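Uncharacterized protein (Staphylococcus aureus subsp. aureus, PDB 3H04) is of unknown function but has an alpha/beta-hydrolase fold and is probably a serine hydrolase related to feruloyl esterases. Local coordinates at residues A[8-20]-A[59-71]. Sequence-based numbering, arbitrary orientation.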
ATOM      1  N   VAL A   8      15.342   4.036  -9.597  1.00 23.63           N
ATOM      2  CA  VAL A   8      15.391   5.427  -9.278  1.00 23.44           C
ATOM      3  C   VAL A   8      16.465   5.538  -8.221  1.00 22.53           C
ATOM      4  O   VAL A   8      16.492   4.752  -7.261  1.00 22.73           O
ATOM      5  CB  VAL A   8      14.073   5.945  -8.698  1.00 22.69           C
ATOM      6  CG1 VAL A   8      14.207   7.435  -8.492  1.00 23.22           C
ATOM      7  CG2 VAL A   8      12.899   5.660  -9.668  1.00 26.41           C
ATOM      8  N   ILE A   9      17.354   6.492  -8.420  1.00 22.58           N
ATOM      9  CA  ILE A   9      18.451   6.773  -7.498  1.00 21.40           C
ATOM     10  C   ILE A   9      17.964   7.870  -6.536  1.00 20.27           C
ATOM     11  O   ILE A   9      17.622   8.951  -6.985  1.00 20.33           O
ATOM     12  CB  ILE A   9      19.696   7.248  -8.251  1.00 22.13           C
ATOM     13  CG1 ILE A   9      20.313   6.134  -9.142  1.00 22.52           C
ATOM     14  CG2 ILE A   9      20.754   7.763  -7.267  1.00 22.54           C
ATOM     15  CD1 ILE A   9      20.230   4.715  -8.501  1.00 24.57           C
ATOM     16  N   THR A  10      17.886   7.575  -5.238  1.00 17.93           N
ATOM     17  CA  THR A  10      17.424   8.551  -4.215  1.00 17.12           C
ATOM     18  C   THR A  10      18.439   9.726  -3.951  1.00 17.64           C
ATOM     19  O   THR A  10      19.619   9.643  -4.372  1.00 15.31           O
ATOM     20  CB  THR A  10      17.121   7.828  -2.906  1.00 17.50           C
ATOM     21  OG1 THR A  10      18.356   7.364  -2.300  1.00 18.59           O
ATOM     22  CG2 THR A  10      16.139   6.613  -3.173  1.00 17.36           C
ATOM     23  N   LYS A  11      18.014  10.765  -3.212  1.00 16.63           N
ATOM     24  CA  LYS A  11      18.929  11.863  -2.798  1.00 19.41           C
ATOM     25  C   LYS A  11      20.154  11.347  -2.078  1.00 18.53           C
ATOM     26  O   LYS A  11      21.218  11.985  -2.147  1.00 19.62           O
ATOM     27  CB  LYS A  11      18.239  12.863  -1.851  1.00 19.78           C
ATOM     28  CG  LYS A  11      17.520  13.987  -2.518  1.00 24.49           C
ATOM     29  CD  LYS A  11      18.472  15.065  -3.064  1.00 29.23           C
ATOM     30  CE  LYS A  11      17.731  16.201  -3.786  1.00 31.48           C
ATOM     31  NZ  LYS A  11      18.738  17.113  -4.465  1.00 33.12           N
ATOM     32  N   ASP A  12      19.979  10.271  -1.297  1.00 17.86           N
ATOM     33  CA  ASP A  12      21.072   9.644  -0.609  1.00 18.66           C
ATOM     34  C   ASP A  12      21.758   8.510  -1.381  1.00 18.57           C
ATOM     35  O   ASP A  12      22.515   7.780  -0.797  1.00 18.95           O
ATOM     36  CB  ASP A  12      20.702   9.225   0.833  1.00 19.21           C
ATOM     37  CG  ASP A  12      19.633   8.158   0.908  1.00 20.17           C
ATOM     38  OD1 ASP A  12      18.593   8.255   0.224  1.00 19.89           O
ATOM     39  OD2 ASP A  12      19.787   7.236   1.718  1.00 26.11           O
ATOM     40  N   ALA A  13      21.556   8.432  -2.686  1.00 17.99           N
ATOM     41  CA  ALA A  13      22.331   7.547  -3.555  1.00 19.17           C
ATOM     42  C   ALA A  13      21.938   6.089  -3.369  1.00 20.09           C
ATOM     43  O   ALA A  13      22.760   5.211  -3.600  1.00 20.62           O
ATOM     44  CB  ALA A  13      23.828   7.737  -3.328  1.00 18.72           C
ATOM     45  N   PHE A  14      20.689   5.845  -2.954  1.00 20.15           N
ATOM     46  CA  PHE A  14      20.166   4.483  -2.767  1.00 21.26           C
ATOM     47  C   PHE A  14      19.373   4.101  -3.999  1.00 21.41           C
ATOM     48  O   PHE A  14      18.584   4.923  -4.484  1.00 21.97           O
ATOM     49  CB  PHE A  14      19.260   4.362  -1.521  1.00 21.18           C
ATOM     50  CG  PHE A  14      18.904   2.924  -1.178  1.00 21.19           C
ATOM     51  CD1 PHE A  14      19.706   2.169  -0.316  1.00 24.14           C
ATOM     52  CD2 PHE A  14      17.775   2.327  -1.741  1.00 25.10           C
ATOM     53  CE1 PHE A  14      19.404   0.854  -0.031  1.00 25.83           C
ATOM     54  CE2 PHE A  14      17.455   0.988  -1.452  1.00 25.37           C
ATOM     55  CZ  PHE A  14      18.266   0.263  -0.611  1.00 26.09           C
ATOM     56  N   ALA A  15      19.552   2.880  -4.505  1.00 22.11           N
ATOM     57  CA  ALA A  15      18.772   2.423  -5.667  1.00 23.73           C
ATOM     58  C   ALA A  15      17.397   1.864  -5.251  1.00 24.16           C
ATOM     59  O   ALA A  15      17.299   1.001  -4.349  1.00 25.16           O
ATOM     60  CB  ALA A  15      19.594   1.393  -6.520  1.00 24.43           C
ATOM     61  N   LEU A  16      16.312   2.409  -5.825  1.00 22.75           N
ATOM     62  CA  LEU A  16      14.985   1.856  -5.604  1.00 22.65           C
ATOM     63  C   LEU A  16      14.569   1.229  -6.907  1.00 21.39           C
ATOM     64  O   LEU A  16      14.322   1.959  -7.851  1.00 22.40           O
ATOM     65  CB  LEU A  16      13.934   2.919  -5.240  1.00 21.79           C
ATOM     66  CG  LEU A  16      14.156   3.604  -3.910  1.00 23.47           C
ATOM     67  CD1 LEU A  16      13.091   4.699  -3.733  1.00 20.87           C
ATOM     68  CD2 LEU A  16      14.165   2.561  -2.763  1.00 21.59           C
ATOM     69  N   PRO A  17      14.543  -0.110  -6.979  1.00 19.46           N
ATOM     70  CA  PRO A  17      14.120  -0.753  -8.223  1.00 18.45           C
ATOM     71  C   PRO A  17      12.624  -0.587  -8.431  1.00 17.95           C
ATOM     72  O   PRO A  17      11.881  -0.425  -7.464  1.00 16.78           O
ATOM     73  CB  PRO A  17      14.430  -2.248  -7.989  1.00 18.47           C
ATOM     74  CG  PRO A  17      14.398  -2.380  -6.436  1.00 19.33           C
ATOM     75  CD  PRO A  17      14.983  -1.081  -5.953  1.00 19.27           C
ATOM     76  N   TYR A  18      12.207  -0.550  -9.687  1.00 16.46           N
ATOM     77  CA  TYR A  18      10.818  -0.714 -10.032  1.00 17.19           C
ATOM     78  C   TYR A  18      10.727  -1.473 -11.342  1.00 17.82           C
ATOM     79  O   TYR A  18      11.692  -1.470 -12.115  1.00 17.45           O
ATOM     80  CB  TYR A  18      10.024   0.596 -10.036  1.00 16.60           C
ATOM     81  CG  TYR A  18      10.362   1.607 -11.094  1.00 18.93           C
ATOM     82  CD1 TYR A  18       9.735   1.579 -12.341  1.00 17.65           C
ATOM     83  CD2 TYR A  18      11.303   2.611 -10.846  1.00 21.59           C
ATOM     84  CE1 TYR A  18      10.029   2.526 -13.322  1.00 18.24           C
ATOM     85  CE2 TYR A  18      11.613   3.549 -11.830  1.00 24.19           C
ATOM     86  CZ  TYR A  18      10.951   3.495 -13.047  1.00 20.83           C
ATOM     87  OH  TYR A  18      11.232   4.438 -13.960  1.00 26.26           O
ATOM     88  N   THR A  19       9.617  -2.194 -11.506  1.00 18.30           N
ATOM     89  CA  THR A  19       9.300  -2.980 -12.694  1.00 19.72           C
ATOM     90  C   THR A  19       8.043  -2.456 -13.365  1.00 19.65           C
ATOM     91  O   THR A  19       7.075  -2.020 -12.710  1.00 20.35           O
ATOM     92  CB  THR A  19       9.062  -4.477 -12.396  1.00 19.84           C
ATOM     93  OG1 THR A  19       7.869  -4.610 -11.592  1.00 26.02           O
ATOM     94  CG2 THR A  19      10.233  -5.063 -11.643  1.00 21.22           C
ATOM     95  N   ILE A  20       8.068  -2.467 -14.686  1.00 19.01           N
ATOM     96  CA  ILE A  20       6.916  -2.117 -15.482  1.00 18.52           C
ATOM     97  C   ILE A  20       6.544  -3.353 -16.266  1.00 19.95           C
ATOM     98  O   ILE A  20       7.389  -3.927 -16.979  1.00 17.53           O
ATOM     99  CB  ILE A  20       7.213  -0.966 -16.477  1.00 19.56           C
ATOM    100  CG1 ILE A  20       7.666   0.294 -15.718  1.00 18.17           C
ATOM    101  CG2 ILE A  20       5.987  -0.696 -17.416  1.00 19.27           C
ATOM    102  CD1 ILE A  20       7.675   1.546 -16.586  1.00 15.92           C
ATOM    103  N   HIS A  59      -5.167  -3.747 -20.514  1.00 22.81           N
ATOM    104  CA  HIS A  59      -5.188  -2.429 -21.142  1.00 22.64           C
ATOM    105  C   HIS A  59      -4.439  -1.336 -20.381  1.00 21.82           C
ATOM    106  O   HIS A  59      -4.337  -0.213 -20.877  1.00 21.37           O
ATOM    107  CB  HIS A  59      -6.629  -2.038 -21.433  1.00 23.48           C
ATOM    108  CG  HIS A  59      -7.274  -2.902 -22.476  1.00 25.38           C
ATOM    109  ND1 HIS A  59      -8.466  -3.566 -22.269  1.00 26.33           N
ATOM    110  CD2 HIS A  59      -6.863  -3.244 -23.724  1.00 26.30           C
ATOM    111  CE1 HIS A  59      -8.775  -4.259 -23.355  1.00 27.41           C
ATOM    112  NE2 HIS A  59      -7.814  -4.086 -24.250  1.00 27.52           N
ATOM    113  N   TYR A  60      -3.887  -1.677 -19.212  1.00 19.91           N
ATOM    114  CA  TYR A  60      -3.140  -0.743 -18.380  1.00 19.19           C
ATOM    115  C   TYR A  60      -1.702  -1.226 -18.190  1.00 19.20           C
ATOM    116  O   TYR A  60      -1.437  -2.432 -18.168  1.00 18.46           O
ATOM    117  CB  TYR A  60      -3.850  -0.557 -17.023  1.00 18.74           C
ATOM    118  CG  TYR A  60      -5.207   0.073 -17.208  1.00 19.32           C
ATOM    119  CD1 TYR A  60      -5.354   1.459 -17.288  1.00 23.87           C
ATOM    120  CD2 TYR A  60      -6.331  -0.701 -17.393  1.00 20.60           C
ATOM    121  CE1 TYR A  60      -6.590   2.048 -17.512  1.00 22.01           C
ATOM    122  CE2 TYR A  60      -7.548  -0.132 -17.592  1.00 19.63           C
ATOM    123  CZ  TYR A  60      -7.685   1.245 -17.665  1.00 21.37           C
ATOM    124  OH  TYR A  60      -8.933   1.799 -17.908  1.00 20.11           O
ATOM    125  N   ASP A  61      -0.760  -0.295 -18.067  1.00 18.70           N
ATOM    126  CA  ASP A  61       0.581  -0.681 -17.578  1.00 18.64           C
ATOM    127  C   ASP A  61       0.516  -0.786 -16.069  1.00 18.82           C
ATOM    128  O   ASP A  61      -0.222  -0.019 -15.428  1.00 18.88           O
ATOM    129  CB  ASP A  61       1.643   0.365 -17.944  1.00 18.91           C
ATOM    130  CG  ASP A  61       1.963   0.387 -19.440  1.00 20.95           C
ATOM    131  OD1 ASP A  61       1.249  -0.275 -20.229  1.00 23.02           O
ATOM    132  OD2 ASP A  61       2.930   1.082 -19.793  1.00 21.07           O
ATOM    133  N   LEU A  62       1.283  -1.733 -15.522  1.00 17.83           N
ATOM    134  CA  LEU A  62       1.374  -1.979 -14.096  1.00 19.04           C
ATOM    135  C   LEU A  62       2.823  -1.759 -13.672  1.00 17.85           C
ATOM    136  O   LEU A  62       3.711  -2.406 -14.190  1.00 17.78           O
ATOM    137  CB  LEU A  62       0.933  -3.408 -13.736  1.00 17.74           C
ATOM    138  CG  LEU A  62       0.918  -3.689 -12.229  1.00 20.02           C
ATOM    139  CD1 LEU A  62      -0.100  -2.771 -11.542  1.00 19.14           C
ATOM    140  CD2 LEU A  62       0.585  -5.159 -11.987  1.00 21.75           C
ATOM    141  N   ILE A  63       3.044  -0.820 -12.761  1.00 17.71           N
ATOM    142  CA  ILE A  63       4.398  -0.486 -12.317  1.00 16.98           C
ATOM    143  C   ILE A  63       4.553  -0.815 -10.838  1.00 17.10           C
ATOM    144  O   ILE A  63       3.875  -0.225 -10.023  1.00 17.00           O
ATOM    145  CB  ILE A  63       4.689   0.976 -12.548  1.00 16.32           C
ATOM    146  CG1 ILE A  63       4.407   1.338 -14.000  1.00 16.45           C
ATOM    147  CG2 ILE A  63       6.179   1.264 -12.208  1.00 19.16           C
ATOM    148  CD1 ILE A  63       3.087   2.036 -14.303  1.00 15.45           C
ATOM    149  N   GLN A  64       5.422  -1.751 -10.485  1.00 15.88           N
ATOM    150  CA  GLN A  64       5.516  -2.200  -9.101  1.00 17.56           C
ATOM    151  C   GLN A  64       6.667  -1.501  -8.392  1.00 17.60           C
ATOM    152  O   GLN A  64       7.832  -1.756  -8.721  1.00 15.20           O
ATOM    153  CB  GLN A  64       5.592  -3.729  -9.104  1.00 17.68           C
ATOM    154  CG  GLN A  64       4.345  -4.209  -9.807  1.00 24.01           C
ATOM    155  CD  GLN A  64       4.174  -5.673  -9.914  1.00 28.52           C
ATOM    156  OE1 GLN A  64       4.157  -6.184 -11.029  1.00 32.11           O
ATOM    157  NE2 GLN A  64       3.940  -6.361  -8.784  1.00 30.82           N
ATOM    158  N   LEU A  65       6.373  -0.566  -7.500  1.00 16.78           N
ATOM    159  CA  LEU A  65       7.461   0.227  -6.932  1.00 19.01           C
ATOM    160  C   LEU A  65       7.996  -0.311  -5.645  1.00 16.84           C
ATOM    161  O   LEU A  65       7.376  -1.130  -5.008  1.00 17.31           O
ATOM    162  CB  LEU A  65       7.140   1.734  -6.774  1.00 20.37           C
ATOM    163  CG  LEU A  65       6.184   2.327  -5.781  1.00 20.38           C
ATOM    164  CD1 LEU A  65       6.623   2.214  -4.347  1.00 17.42           C
ATOM    165  CD2 LEU A  65       5.925   3.869  -6.203  1.00 17.10           C
ATOM    166  N   SER A  66       9.186   0.144  -5.286  1.00 18.03           N
ATOM    167  CA  SER A  66       9.834  -0.287  -4.051  1.00 18.53           C
ATOM    168  C   SER A  66      10.145   0.903  -3.171  1.00 17.89           C
ATOM    169  O   SER A  66      10.262   2.041  -3.664  1.00 18.00           O
ATOM    170  CB  SER A  66      11.093  -1.075  -4.384  1.00 19.90           C
ATOM    171  OG  SER A  66      10.686  -2.294  -5.044  1.00 23.80           O
ATOM    172  N   TYR A  67      10.232   0.642  -1.863  1.00 16.82           N
ATOM    173  CA  TYR A  67      10.638   1.652  -0.894  1.00 16.33           C
ATOM    174  C   TYR A  67      11.391   0.932   0.223  1.00 17.13           C
ATOM    175  O   TYR A  67      11.168  -0.253   0.442  1.00 15.63           O
ATOM    176  CB  TYR A  67       9.414   2.389  -0.323  1.00 16.67           C
ATOM    177  CG  TYR A  67       8.370   1.465   0.221  1.00 18.08           C
ATOM    178  CD1 TYR A  67       8.404   1.066   1.562  1.00 20.83           C
ATOM    179  CD2 TYR A  67       7.341   0.990  -0.569  1.00 18.21           C
ATOM    180  CE1 TYR A  67       7.432   0.202   2.072  1.00 20.41           C
ATOM    181  CE2 TYR A  67       6.353   0.137  -0.062  1.00 20.15           C
ATOM    182  CZ  TYR A  67       6.418  -0.238   1.264  1.00 23.40           C
ATOM    183  OH  TYR A  67       5.498  -1.105   1.756  1.00 23.05           O
ATOM    184  N   ARG A  68      12.247   1.664   0.936  1.00 16.92           N
ATOM    185  CA  ARG A  68      12.976   1.096   2.076  1.00 17.42           C
ATOM    186  C   ARG A  68      12.013   0.829   3.244  1.00 16.89           C
ATOM    187  O   ARG A  68      11.076   1.569   3.505  1.00 18.73           O
ATOM    188  CB  ARG A  68      14.171   1.991   2.429  1.00 17.51           C
ATOM    189  CG  ARG A  68      15.349   1.808   1.453  1.00 17.24           C
ATOM    190  CD  ARG A  68      16.454   2.839   1.679  1.00 20.49           C
ATOM    191  NE  ARG A  68      16.099   4.157   1.169  1.00 18.73           N
ATOM    192  CZ  ARG A  68      16.930   5.194   1.197  1.00 19.07           C
ATOM    193  NH1 ARG A  68      18.149   5.068   1.744  1.00 15.35           N
ATOM    194  NH2 ARG A  68      16.553   6.350   0.702  1.00 17.62           N
ATOM    195  N   LEU A  69      12.214  -0.271   3.937  1.00 17.38           N
ATOM    196  CA  LEU A  69      11.307  -0.663   4.983  1.00 17.56           C
ATOM    197  C   LEU A  69      11.671  -0.166   6.368  1.00 18.71           C
ATOM    198  O   LEU A  69      12.866   0.052   6.696  1.00 19.94           O
ATOM    199  CB  LEU A  69      11.236  -2.189   5.001  1.00 17.44           C
ATOM    200  CG  LEU A  69      10.818  -2.853   3.683  1.00 18.31           C
ATOM    201  CD1 LEU A  69      11.085  -4.395   3.699  1.00 20.07           C
ATOM    202  CD2 LEU A  69       9.384  -2.523   3.239  1.00 20.61           C
ATOM    203  N   LEU A  70      10.645  -0.045   7.216  1.00 18.60           N
ATOM    204  CA  LEU A  70      10.884   0.046   8.665  1.00 18.81           C
ATOM    205  C   LEU A  70      11.395  -1.303   9.175  1.00 18.36           C
ATOM    206  O   LEU A  70      11.062  -2.320   8.620  1.00 17.89           O
ATOM    207  CB  LEU A  70       9.631   0.432   9.425  1.00 19.03           C
ATOM    208  CG  LEU A  70       8.740   1.583   8.976  1.00 19.30           C
ATOM    209  CD1 LEU A  70       7.458   1.402   9.780  1.00 19.62           C
ATOM    210  CD2 LEU A  70       9.388   2.907   9.229  1.00 23.28           C
ATOM    211  N   PRO A  71      12.190  -1.320  10.263  1.00 19.29           N
ATOM    212  CA  PRO A  71      12.574  -0.178  11.087  1.00 20.13           C
ATOM    213  C   PRO A  71      13.929   0.429  10.737  1.00 19.77           C
ATOM    214  O   PRO A  71      14.398   1.305  11.443  1.00 19.73           O
ATOM    215  CB  PRO A  71      12.636  -0.812  12.473  1.00 21.31           C
ATOM    216  CG  PRO A  71      13.247  -2.169  12.190  1.00 19.74           C
ATOM    217  CD  PRO A  71      12.531  -2.599  10.914  1.00 20.39           C
TER
HETATM  218  O   HOH W   1      10.592   2.167  -6.793  1.00 15.21           O
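D12 OD1 takes two donors, the guanidinium of R68 at 2.8 Å from NH2 and the hydroxyl of T10 at 2.7 Å from OG1. R68 meets the carboxylate end-on: NH1 reaches D12 OD2 at 2.7 Å in an almost straight bond (177°), both oxygens offer their syn lone pairs, and the two flat groups are nearly coplanar. T10 OG1 comes instead from above the carboxylate plane and itself accepts the backbone N-H of F14, tying F14 back to T10 and D12 at the type I turn T10–A13. The F14 ring lies against the arginine: R68 CD sits over the ring centre, 3.6 Å from the centroid, and the guanidinium stacks 12° from parallel, with F14 CB against its face. A bend at chi3 (-75°) turns the R68 chain toward D12, while NE pairs with D81 of helix 75-91.

Farther along, strands 15-20 and 60-65 run antiparallel. Q64 N donates to T19 O at 2.8 Å, and the return bond from T19 N to Q64 O is weak. Farther toward S66 a water links the two segments, donating to P17 O and accepting from S66 N. On the face toward helix 75-91, I63 CG2 packs 3.6 Å from Y18 CD1, and I63 CG1 lies beside I20 CG1.

Strands 4-9 and 15-21 form one edge of the alpha/beta-hydrolase sheet, with 15-21 pairing to 60-65. With carboxylates at two sides of its guanidinium and an aromatic ring against one face, buried R68 probably stays charged and rotationally fixed, clamping the hairpin turn to the chain leaving strand 60-65.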